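PDB 3DX5: 3-dehydroshikimate dehydratase from Bacillus anthracis, which converts 3-dehydroshikimate to 3,4-dihydroxybenzoate with the help of a manganese ion, a step in the biosynthesis of the siderophore petrobactin. Local coordinates for residues L14-F17 with T18-V21; W35-H38 with A39-Y43; P183-S186 with F187-R191. One frame throughout, in Å; residues are numbered along the deposited sequence. Where two conformers were deposited one is given.

Interaction 1 of 3, residues L14-F17 with T18-V21; sequences LISF and TDIV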
ATOM      1  N   LEU A  14       6.988   0.018  -8.521  1.00 11.02           N
ATOM      2  CA  LEU A  14       6.484  -0.583  -9.740  1.00 10.43           C
ATOM      3  C   LEU A  14       7.471  -1.670 -10.124  1.00 10.62           C
ATOM      4  O   LEU A  14       8.601  -1.361 -10.456  1.00 11.15           O
ATOM      5  CB  LEU A  14       6.425   0.482 -10.857  1.00  8.54           C
ATOM      6  CG  LEU A  14       5.370   1.548 -10.582  1.00  9.54           C
ATOM      7  CD1 LEU A  14       5.441   2.670 -11.619  1.00  8.69           C
ATOM      8  CD2 LEU A  14       3.965   0.907 -10.540  1.00  7.17           C
ATOM      9  N   ILE A  15       7.056  -2.926 -10.081  1.00 10.21           N
ATOM     10  CA  ILE A  15       7.913  -4.013 -10.506  1.00 10.70           C
ATOM     11  C   ILE A  15       7.012  -5.185 -10.967  1.00 10.35           C
ATOM     12  O   ILE A  15       5.969  -5.440 -10.372  1.00 10.77           O
ATOM     13  CB  ILE A  15       8.873  -4.480  -9.350  1.00 10.87           C
ATOM     14  CG1 ILE A  15       9.897  -5.517  -9.868  1.00 11.69           C
ATOM     15  CG2 ILE A  15       8.099  -5.040  -8.143  1.00 10.33           C
ATOM     16  CD1 ILE A  15      11.005  -5.921  -8.802  1.00 12.10           C
ATOM     17  N   SER A  16       7.452  -5.926 -11.975  1.00 10.40           N
ATOM     18  CA  SER A  16       6.665  -7.058 -12.492  1.00 10.55           C
ATOM     19  C   SER A  16       6.940  -8.325 -11.724  1.00 10.81           C
ATOM     20  O   SER A  16       7.975  -8.468 -11.081  1.00 10.45           O
ATOM     21  CB  SER A  16       6.989  -7.293 -13.976  1.00 10.58           C
ATOM     22  OG  SER A  16       8.301  -7.800 -14.080  1.00 12.21           O
ATOM     23  N   PHE A  17       6.001  -9.268 -11.784  1.00 11.24           N
ATOM     24  CA  PHE A  17       6.220 -10.585 -11.185  1.00 11.11           C
ATOM     25  C   PHE A  17       7.481 -11.258 -11.786  1.00 11.44           C
ATOM     26  O   PHE A  17       8.258 -11.903 -11.051  1.00 10.20           O
ATOM     27  CB  PHE A  17       4.980 -11.463 -11.392  1.00  9.95           C
ATOM     28  CG  PHE A  17       5.098 -12.841 -10.779  1.00 11.26           C
ATOM     29  CD1 PHE A  17       5.227 -13.006  -9.396  1.00  9.07           C
ATOM     30  CD2 PHE A  17       5.052 -13.970 -11.584  1.00 10.51           C
ATOM     31  CE1 PHE A  17       5.328 -14.285  -8.831  1.00 11.27           C
ATOM     32  CE2 PHE A  17       5.147 -15.261 -11.009  1.00 11.95           C
ATOM     33  CZ  PHE A  17       5.271 -15.413  -9.650  1.00  8.51           C
ATOM     34  N   THR A  18       7.664 -11.113 -13.113  1.00 11.03           N
ATOM     35  CA  THR A  18       8.809 -11.687 -13.809  1.00 10.67           C
ATOM     36  C   THR A  18      10.116 -11.192 -13.169  1.00 10.68           C
ATOM     37  O   THR A  18      11.012 -11.997 -12.917  1.00  8.15           O
ATOM     38  CB  THR A  18       8.811 -11.344 -15.317  1.00 12.00           C
ATOM     39  OG1 THR A  18       7.663 -11.936 -15.954  1.00 14.19           O
ATOM     40  CG2 THR A  18      10.118 -11.855 -16.012  1.00 11.42           C
ATOM     41  N   ASP A  19      10.208  -9.885 -12.876  1.00 10.38           N
ATOM     42  CA  ASP A  19      11.407  -9.337 -12.246  1.00 11.05           C
ATOM     43  C   ASP A  19      11.587  -9.760 -10.785  1.00 10.48           C
ATOM     44  O   ASP A  19      12.723  -9.969 -10.319  1.00 10.44           O
ATOM     45  CB  ASP A  19      11.437  -7.820 -12.358  1.00 12.09           C
ATOM     46  CG  ASP A  19      11.740  -7.356 -13.783  1.00 16.97           C
ATOM     47  OD1 ASP A  19      12.084  -8.194 -14.666  1.00 21.36           O
ATOM     48  OD2 ASP A  19      11.651  -6.141 -14.017  1.00 21.19           O
ATOM     49  N   ILE A  20      10.493  -9.900 -10.051  1.00 10.50           N
ATOM     50  CA  ILE A  20      10.601 -10.496  -8.705  1.00 10.30           C
ATOM     51  C   ILE A  20      11.141 -11.953  -8.733  1.00 10.34           C
ATOM     52  O   ILE A  20      12.050 -12.319  -7.952  1.00 10.36           O
ATOM     53  CB  ILE A  20       9.294 -10.441  -7.979  1.00 11.47           C
ATOM     54  CG1 ILE A  20       9.032  -8.991  -7.540  1.00 13.01           C
ATOM     55  CG2 ILE A  20       9.329 -11.385  -6.739  1.00  9.51           C
ATOM     56  CD1 ILE A  20       7.702  -8.822  -6.936  1.00 14.13           C
ATOM     57  N   VAL A  21      10.608 -12.767  -9.642  1.00  8.88           N
ATOM     58  CA  VAL A  21      11.047 -14.137  -9.734  1.00  8.34           C
ATOM     59  C   VAL A  21      12.537 -14.158 -10.072  1.00  8.88           C
ATOM     60  O   VAL A  21      13.296 -14.915  -9.481  1.00  7.74           O
ATOM     61  CB  VAL A  21      10.227 -14.924 -10.774  1.00  7.74           C
ATOM     62  CG1 VAL A  21      10.896 -16.289 -11.068  1.00  9.62           C
ATOM     63  CG2 VAL A  21       8.794 -15.112 -10.314  1.00  8.78           C
TER
HETATM   64  O   HOH W   1       9.686  -4.558 -13.642  1.00 16.33           O
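Ser16 is the N-cap of helix 17-26, its hydroxyl accepting from Asp19 N, a textbook case of a side chain standing in for the backbone acceptor that a first helical turn lacks. The OG to N distance is 3.1 Å and the N-H...O angle 160°. The hydroxyl is placed for this by its first torsion (70°), which tucks it between the backbone N and the carbonyl carbon. A water adds a second link between the same two residues: it accepts from Ser16 N and donates to Asp19 OD2, 2.6 Å from the water oxygen, so the carboxylate reaches back to the residue before the helix through solvent. A carboxylate at the amino end of a helix would also be favoured by the helix dipole. The regular pattern then starts, Ile20 N to Ser16 O and Val21 N to Phe17 O, the latter at 2.9 Å.

Apolar groups border the cap. Ile15 brings CG1 to 3.7 Å from Asp19 CB, and its CD1 lies 3.9 Å from Ile20 CG1, the two isoleucine side chains crossing at about a right angle. One turn on, Val21 CG2 sits over one face of the Phe17 ring in a CH-pi contact, 3.7 Å from the ring centroid and 17° off the normal. With CG anti to the backbone N, the phenyl ring is carried to where this methyl lies over its face, the two side chains crossing at a slant.

Leu14 of the second subunit packs on Ile15, Phe17 and Ile20, which places the start of the helix at the dimer interface. Within the chain, Phe17 and Val21 lie against helix 47-56, where both touch Glu53, while Val21 also meets Leu57 and Leu62 in the loop that leads to strand 64-68.

Interaction 2 of 3, residues W35-H38 with A39-Y43; sequences WGTH and AQNLY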
ATOM      1  N   TRP A  35       1.885 -12.049  -1.683  1.00  8.97           N
ATOM      2  CA  TRP A  35       0.808 -11.279  -1.047  1.00  9.52           C
ATOM      3  C   TRP A  35      -0.510 -11.555  -1.805  1.00 10.22           C
ATOM      4  O   TRP A  35      -0.504 -11.628  -3.042  1.00 10.15           O
ATOM      5  CB  TRP A  35       1.176  -9.808  -1.183  1.00  9.23           C
ATOM      6  CG  TRP A  35       0.559  -8.864  -0.193  1.00 11.05           C
ATOM      7  CD1 TRP A  35      -0.016  -9.158   1.040  1.00 10.92           C
ATOM      8  CD2 TRP A  35       0.502  -7.435  -0.337  1.00 11.13           C
ATOM      9  NE1 TRP A  35      -0.429  -7.975   1.651  1.00  9.97           N
ATOM     10  CE2 TRP A  35      -0.123  -6.915   0.824  1.00 11.08           C
ATOM     11  CE3 TRP A  35       0.934  -6.544  -1.343  1.00 11.39           C
ATOM     12  CZ2 TRP A  35      -0.340  -5.532   1.000  1.00 12.49           C
ATOM     13  CZ3 TRP A  35       0.713  -5.171  -1.169  1.00 10.69           C
ATOM     14  CH2 TRP A  35       0.082  -4.685  -0.006  1.00 10.43           C
ATOM     15  N   GLY A  36      -1.614 -11.741  -1.078  1.00 10.10           N
ATOM     16  CA  GLY A  36      -2.871 -12.147  -1.667  1.00  9.05           C
ATOM     17  C   GLY A  36      -3.362 -11.211  -2.756  1.00 10.47           C
ATOM     18  O   GLY A  36      -3.846 -11.674  -3.809  1.00  9.11           O
ATOM     19  N   THR A  37      -3.217  -9.889  -2.554  1.00  9.64           N
ATOM     20  CA  THR A  37      -3.674  -8.955  -3.583  1.00  8.66           C
ATOM     21  C   THR A  37      -2.846  -9.056  -4.873  1.00  8.46           C
ATOM     22  O   THR A  37      -3.383  -8.883  -5.987  1.00  7.96           O
ATOM     23  CB  THR A  37      -3.712  -7.477  -3.073  1.00  9.21           C
ATOM     24  OG1 THR A  37      -4.308  -6.684  -4.092  1.00  9.28           O
ATOM     25  CG2 THR A  37      -2.260  -6.938  -2.777  1.00  7.86           C
ATOM     26  N   HIS A  38      -1.538  -9.337  -4.733  1.00  7.66           N
ATOM     27  CA  HIS A  38      -0.682  -9.598  -5.881  1.00  7.70           C
ATOM     28  C   HIS A  38      -1.101 -10.868  -6.635  1.00  8.11           C
ATOM     29  O   HIS A  38      -1.192 -10.841  -7.867  1.00  8.19           O
ATOM     30  CB  HIS A  38       0.785  -9.733  -5.441  1.00  8.43           C
ATOM     31  CG  HIS A  38       1.411  -8.424  -5.032  1.00  9.13           C
ATOM     32  ND1 HIS A  38       2.615  -8.349  -4.364  1.00  6.28           N
ATOM     33  CD2 HIS A  38       0.990  -7.142  -5.198  1.00  7.11           C
ATOM     34  CE1 HIS A  38       2.944  -7.077  -4.199  1.00  6.68           C
ATOM     35  NE2 HIS A  38       1.965  -6.327  -4.675  1.00  9.44           N
ATOM     36  N   ALA A  39      -1.333 -11.969  -5.899  1.00  6.84           N
ATOM     37  CA  ALA A  39      -1.853 -13.220  -6.469  1.00  7.16           C
ATOM     38  C   ALA A  39      -3.150 -12.974  -7.283  1.00  7.96           C
ATOM     39  O   ALA A  39      -3.279 -13.396  -8.445  1.00  8.70           O
ATOM     40  CB  ALA A  39      -2.128 -14.249  -5.319  1.00  6.79           C
ATOM     41  N   GLN A  40      -4.104 -12.284  -6.669  1.00  8.37           N
ATOM     42  CA  GLN A  40      -5.405 -12.032  -7.273  1.00  9.27           C
ATOM     43  C   GLN A  40      -5.265 -11.199  -8.532  1.00  9.25           C
ATOM     44  O   GLN A  40      -5.892 -11.485  -9.561  1.00  9.28           O
ATOM     45  CB  GLN A  40      -6.312 -11.309  -6.262  1.00  9.80           C
ATOM     46  CG  GLN A  40      -7.686 -10.855  -6.864  1.00 11.48           C
ATOM     47  CD  GLN A  40      -8.600 -12.050  -7.247  1.00 15.17           C
ATOM     48  OE1 GLN A  40      -8.396 -13.190  -6.817  1.00 13.98           O
ATOM     49  NE2 GLN A  40      -9.600 -11.773  -8.068  1.00 14.21           N
ATOM     50  N   ASN A  41      -4.468 -10.148  -8.463  1.00  9.00           N
ATOM     51  CA  ASN A  41      -4.330  -9.319  -9.653  1.00  9.28           C
ATOM     52  C   ASN A  41      -3.557  -9.975 -10.781  1.00  9.13           C
ATOM     53  O   ASN A  41      -3.821  -9.689 -11.942  1.00  8.65           O
ATOM     54  CB  ASN A  41      -3.789  -7.932  -9.303  1.00  9.70           C
ATOM     55  CG  ASN A  41      -4.834  -7.074  -8.597  1.00 10.98           C
ATOM     56  OD1 ASN A  41      -4.640  -6.606  -7.462  1.00 15.95           O
ATOM     57  ND2 ASN A  41      -5.945  -6.889  -9.248  1.00 11.95           N
ATOM     58  N   LEU A  42      -2.602 -10.850 -10.454  1.00  9.02           N
ATOM     59  CA  LEU A  42      -1.919 -11.618 -11.513  1.00  8.50           C
ATOM     60  C   LEU A  42      -2.926 -12.524 -12.219  1.00  8.23           C
ATOM     61  O   LEU A  42      -2.960 -12.585 -13.459  1.00  7.32           O
ATOM     62  CB  LEU A  42      -0.762 -12.445 -10.951  1.00  8.09           C
ATOM     63  CG  LEU A  42       0.448 -11.633 -10.455  1.00  9.03           C
ATOM     64  CD1 LEU A  42       1.407 -12.565  -9.681  1.00  6.43           C
ATOM     65  CD2 LEU A  42       1.181 -10.947 -11.620  1.00  7.15           C
ATOM     66  N   TYR A  43      -3.764 -13.200 -11.437  1.00  7.58           N
ATOM     67  CA  TYR A  43      -4.797 -14.043 -11.993  1.00  9.13           C
ATOM     68  C   TYR A  43      -5.762 -13.284 -12.910  1.00 10.23           C
ATOM     69  O   TYR A  43      -6.111 -13.771 -14.002  1.00 10.25           O
ATOM     70  CB  TYR A  43      -5.556 -14.718 -10.839  1.00  8.09           C
ATOM     71  CG  TYR A  43      -6.773 -15.573 -11.205  1.00  9.41           C
ATOM     72  CD1 TYR A  43      -6.652 -16.940 -11.411  1.00  6.55           C
ATOM     73  CD2 TYR A  43      -8.058 -15.014 -11.262  1.00  9.33           C
ATOM     74  CE1 TYR A  43      -7.771 -17.734 -11.681  1.00  7.23           C
ATOM     75  CE2 TYR A  43      -9.189 -15.808 -11.538  1.00 10.92           C
ATOM     76  CZ  TYR A  43      -9.023 -17.154 -11.758  1.00  9.37           C
ATOM     77  OH  TYR A  43     -10.135 -17.932 -12.048  1.00 13.29           O
TER
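The Leu42 side chain rests on the carbonyl oxygen of His38 on the buried side of the first turns of helix 36-45, and illustrates how a helix can pack side chain against backbone. Leu42 CG comes to 3.2 Å from His38 O, the carbonyl that also accepts Leu42 N at 2.9 Å. This closeness follows from the leucine's first torsion (-69°), which puts CG beside its own backbone N and thus next to the oxygen bonded there. The turn before is equally snug: Ala39 CB is 3.4 Å from Gly36 O, and Ala39 N gives a nearly straight bond (170°) to the carbonyl of Trp35, the N-cap residue. Behind it the imidazole of His38 turns a face to the indole of Trp35, whose CE3 stands 3.4 Å above the imidazole plane toward its rim. His38 ND1, in the plane of the indole at its edge, is hydrogen-bonded to Thr7 OG1, a bond that helps to fix the rotation of the imidazole.

The side that carries Thr37, Gln40 and Asn41 is partly exposed, and its polar ends find partners outside the turn. Asn41 N is bonded to Thr37 O at 3.0 Å. Thr37 CG2 still lies over a face of the Trp35 indole, but its OG1 is hydrogen-bonded to His12 O of the second subunit, and Gln40 folds at chi2 and bonds through OE1 to Gln88 NE2 on helix 79-96.

Trp35 ends strand 31-35, and its NE1 is hydrogen-bonded to Tyr70 OH, a substrate-binding residue; its side chain lies about 5 Å from the bound 3,4-dihydroxybenzoic acid. Strand 31-35 followed by helix 36-45 is one beta-alpha step of the xylose isomerase-like TIM barrel, and here Trp35 at their junction stands behind the pocket.

Interaction 3 of 3, residues P183-S186 with F187-R191; sequences PVDS and FQQLR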
ATOM      1  N   PRO A 183      12.248 -16.106  22.022  1.00 17.03           N
ATOM      2  CA  PRO A 183      12.024 -16.685  20.666  1.00 16.19           C
ATOM      3  C   PRO A 183      12.242 -18.200  20.534  1.00 16.01           C
ATOM      4  O   PRO A 183      11.402 -18.889  19.929  1.00 15.33           O
ATOM      5  CB  PRO A 183      13.020 -15.929  19.800  1.00 16.24           C
ATOM      6  CG  PRO A 183      13.038 -14.567  20.459  1.00 17.20           C
ATOM      7  CD  PRO A 183      13.009 -14.840  21.943  1.00 16.55           C
ATOM      8  N   VAL A 184      13.335 -18.712  21.078  1.00 15.48           N
ATOM      9  CA  VAL A 184      13.635 -20.149  20.997  1.00 16.01           C
ATOM     10  C   VAL A 184      12.590 -20.938  21.810  1.00 16.33           C
ATOM     11  O   VAL A 184      11.996 -21.897  21.317  1.00 16.07           O
ATOM     12  CB  VAL A 184      15.095 -20.458  21.460  1.00 16.62           C
ATOM     13  CG1 VAL A 184      15.272 -21.943  21.816  1.00 16.81           C
ATOM     14  CG2 VAL A 184      16.132 -20.016  20.361  1.00 16.84           C
ATOM     15  N   ASP A 185      12.330 -20.502  23.038  1.00 15.87           N
ATOM     16  CA  ASP A 185      11.270 -21.107  23.827  1.00 16.55           C
ATOM     17  C   ASP A 185       9.862 -21.140  23.119  1.00 15.50           C
ATOM     18  O   ASP A 185       9.127 -22.182  23.167  1.00 14.74           O
ATOM     19  CB  ASP A 185      11.242 -20.440  25.195  1.00 17.98           C
ATOM     20  CG  ASP A 185      10.187 -21.008  26.081  1.00 23.74           C
ATOM     21  OD1 ASP A 185      10.171 -22.252  26.293  1.00 29.38           O
ATOM     22  OD2 ASP A 185       9.349 -20.208  26.549  1.00 31.04           O
ATOM     23  N   SER A 186       9.507 -20.040  22.453  0.50 14.13           N
ATOM     24  CA  SER A 186       8.253 -19.972  21.687  0.50 13.19           C
ATOM     25  C   SER A 186       8.268 -20.935  20.502  0.50 13.11           C
ATOM     26  O   SER A 186       7.267 -21.591  20.213  0.50 13.04           O
ATOM     27  CB  SER A 186       7.981 -18.550  21.194  0.50 13.16           C
ATOM     28  OG  SER A 186       8.154 -17.616  22.237  0.50 10.93           O
ATOM     29  N   PHE A 187       9.415 -21.047  19.834  1.00 12.44           N
ATOM     30  CA  PHE A 187       9.556 -22.019  18.772  1.00 11.83           C
ATOM     31  C   PHE A 187       9.310 -23.430  19.327  1.00 11.16           C
ATOM     32  O   PHE A 187       8.577 -24.223  18.707  1.00 10.90           O
ATOM     33  CB  PHE A 187      10.927 -21.948  18.103  1.00 11.21           C
ATOM     34  CG  PHE A 187      11.255 -23.171  17.325  1.00 12.44           C
ATOM     35  CD1 PHE A 187      10.636 -23.412  16.099  1.00 12.85           C
ATOM     36  CD2 PHE A 187      12.121 -24.129  17.843  1.00 12.23           C
ATOM     37  CE1 PHE A 187      10.900 -24.565  15.382  1.00 14.34           C
ATOM     38  CE2 PHE A 187      12.390 -25.301  17.138  1.00 11.26           C
ATOM     39  CZ  PHE A 187      11.789 -25.518  15.907  1.00 13.43           C
ATOM     40  N   GLN A 188       9.893 -23.736  20.492  1.00 10.52           N
ATOM     41  CA  GLN A 188       9.846 -25.093  21.007  1.00 11.30           C
ATOM     42  C   GLN A 188       8.415 -25.433  21.410  1.00 12.20           C
ATOM     43  O   GLN A 188       7.951 -26.563  21.169  1.00 11.97           O
ATOM     44  CB  GLN A 188      10.823 -25.336  22.181  1.00 11.10           C
ATOM     45  CG  GLN A 188      12.302 -25.368  21.728  1.00 10.22           C
ATOM     46  CD  GLN A 188      13.298 -25.281  22.873  1.00 12.84           C
ATOM     47  OE1 GLN A 188      12.928 -25.091  24.034  1.00 12.36           O
ATOM     48  NE2 GLN A 188      14.578 -25.413  22.544  1.00 11.26           N
ATOM     49  N   GLN A 189       7.708 -24.453  21.966  1.00 11.54           N
ATOM     50  CA  GLN A 189       6.344 -24.677  22.418  1.00 11.91           C
ATOM     51  C   GLN A 189       5.378 -24.727  21.275  1.00 11.79           C
ATOM     52  O   GLN A 189       4.417 -25.476  21.344  1.00 12.67           O
ATOM     53  CB  GLN A 189       5.898 -23.618  23.437  1.00 12.31           C
ATOM     54  CG  GLN A 189       6.550 -23.832  24.808  1.00 14.28           C
ATOM     55  CD  GLN A 189       6.043 -22.845  25.828  1.00 19.76           C
ATOM     56  OE1 GLN A 189       4.859 -22.822  26.142  1.00 21.40           O
ATOM     57  NE2 GLN A 189       6.949 -22.031  26.378  1.00 19.96           N
ATOM     58  N   LEU A 190       5.619 -23.941  20.229  1.00 10.99           N
ATOM     59  CA  LEU A 190       4.709 -23.891  19.075  1.00 11.26           C
ATOM     60  C   LEU A 190       5.046 -24.876  17.949  1.00 11.58           C
ATOM     61  O   LEU A 190       4.258 -25.012  17.001  1.00 10.46           O
ATOM     62  CB  LEU A 190       4.609 -22.471  18.494  1.00 11.68           C
ATOM     63  CG  LEU A 190       3.859 -21.444  19.368  1.00 11.64           C
ATOM     64  CD1 LEU A 190       4.220 -20.040  18.906  1.00 10.93           C
ATOM     65  CD2 LEU A 190       2.345 -21.709  19.300  1.00 10.59           C
ATOM     66  N   ARG A 191       6.197 -25.551  18.069  1.00 10.58           N
ATOM     67  CA  ARG A 191       6.667 -26.473  17.041  1.00 11.03           C
ATOM     68  C   ARG A 191       5.629 -27.404  16.357  1.00 11.73           C
ATOM     69  O   ARG A 191       5.653 -27.523  15.130  1.00 11.67           O
ATOM     70  CB  ARG A 191       7.884 -27.300  17.499  1.00 10.58           C
ATOM     71  CG  ARG A 191       8.661 -27.839  16.260  1.00 10.85           C
ATOM     72  CD  ARG A 191       9.944 -28.574  16.629  1.00 13.38           C
ATOM     73  NE  ARG A 191      10.599 -29.096  15.425  1.00 15.21           N
ATOM     74  CZ  ARG A 191      11.877 -29.465  15.355  1.00 15.96           C
ATOM     75  NH1 ARG A 191      12.673 -29.377  16.423  1.00 11.49           N
ATOM     76  NH2 ARG A 191      12.355 -29.938  14.208  1.00 14.45           N
TER
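Gln189 lies back over the preceding turn of helix 183-190 and brings its amide nitrogen up to the carboxylate of Asp185, four residues earlier. NE2 gives a weak hydrogen bond to Asp185 OD1, 3.2 Å long with an N-H...O angle of 158°, and stands 3.0 Å from Asp185 OD2, so the nitrogen faces both oxygens. The two flat groups are not coplanar: amide and carboxylate planes are turned 54° apart. Asp185 reaches forward because its CG is anti to the backbone N (chi1 180°), and Gln189 reaches back with CG beside its own N, an i to i+4 pairing across one turn. Beneath it Gln189 N donates to Asp185 O at 2.9 Å, and Gln189 CG packs 3.5 Å from that same oxygen.

The next pair along the surface is looser. Val184 CG1 touches Gln188 NE2 at 3.6 Å, the two side chains passing at a slant, while NE2 is hydrogen-bonded to Glu242 OE1 on helix 236-243. Helix 183-190 belongs to the outer layer of the TIM barrel, in the connection between the parallel strands 167-172 and 194-202, and its start is held by Asp182, whose OD2 receives Asp185 N.

On the inward side, backbone oxygens meet aliphatic carbon. Phe187 CB is 3.4 Å from Val184 O, which lies at the edge of the phenyl ring near its plane, and the ring itself extends to Phe173 and to Val243. Leu190 CB rests 3.3 Å from Ser186 O, the acceptor of Leu190 N. Beyond that oxygen the leucine meets Leu152 and Leu156 of helix 152-162, and Gln189 touches the same two residues.

In the fold
The three contacts follow one another along the chain on the outside of one beta-alpha barrel, interactions 1 and 2 at the start of a helix and interaction 3 along a whole short one. Interactions 1 and 2 are neighbours, their centres 13 Å apart, and they touch where Phe17 CB meets Leu42 CD2 at 3.8 Å. Helices 17-26 and 36-45 are joined through strand 31-35, and both contacts reach the second subunit, so this side of the barrel serves the homodimer. Interaction 3 lies across the chain's centre, 35 Å from interaction 1 and 32 Å from interaction 2 between centres, where no other subunit touches it. The manganese and product site lies in the barrel between the two sides.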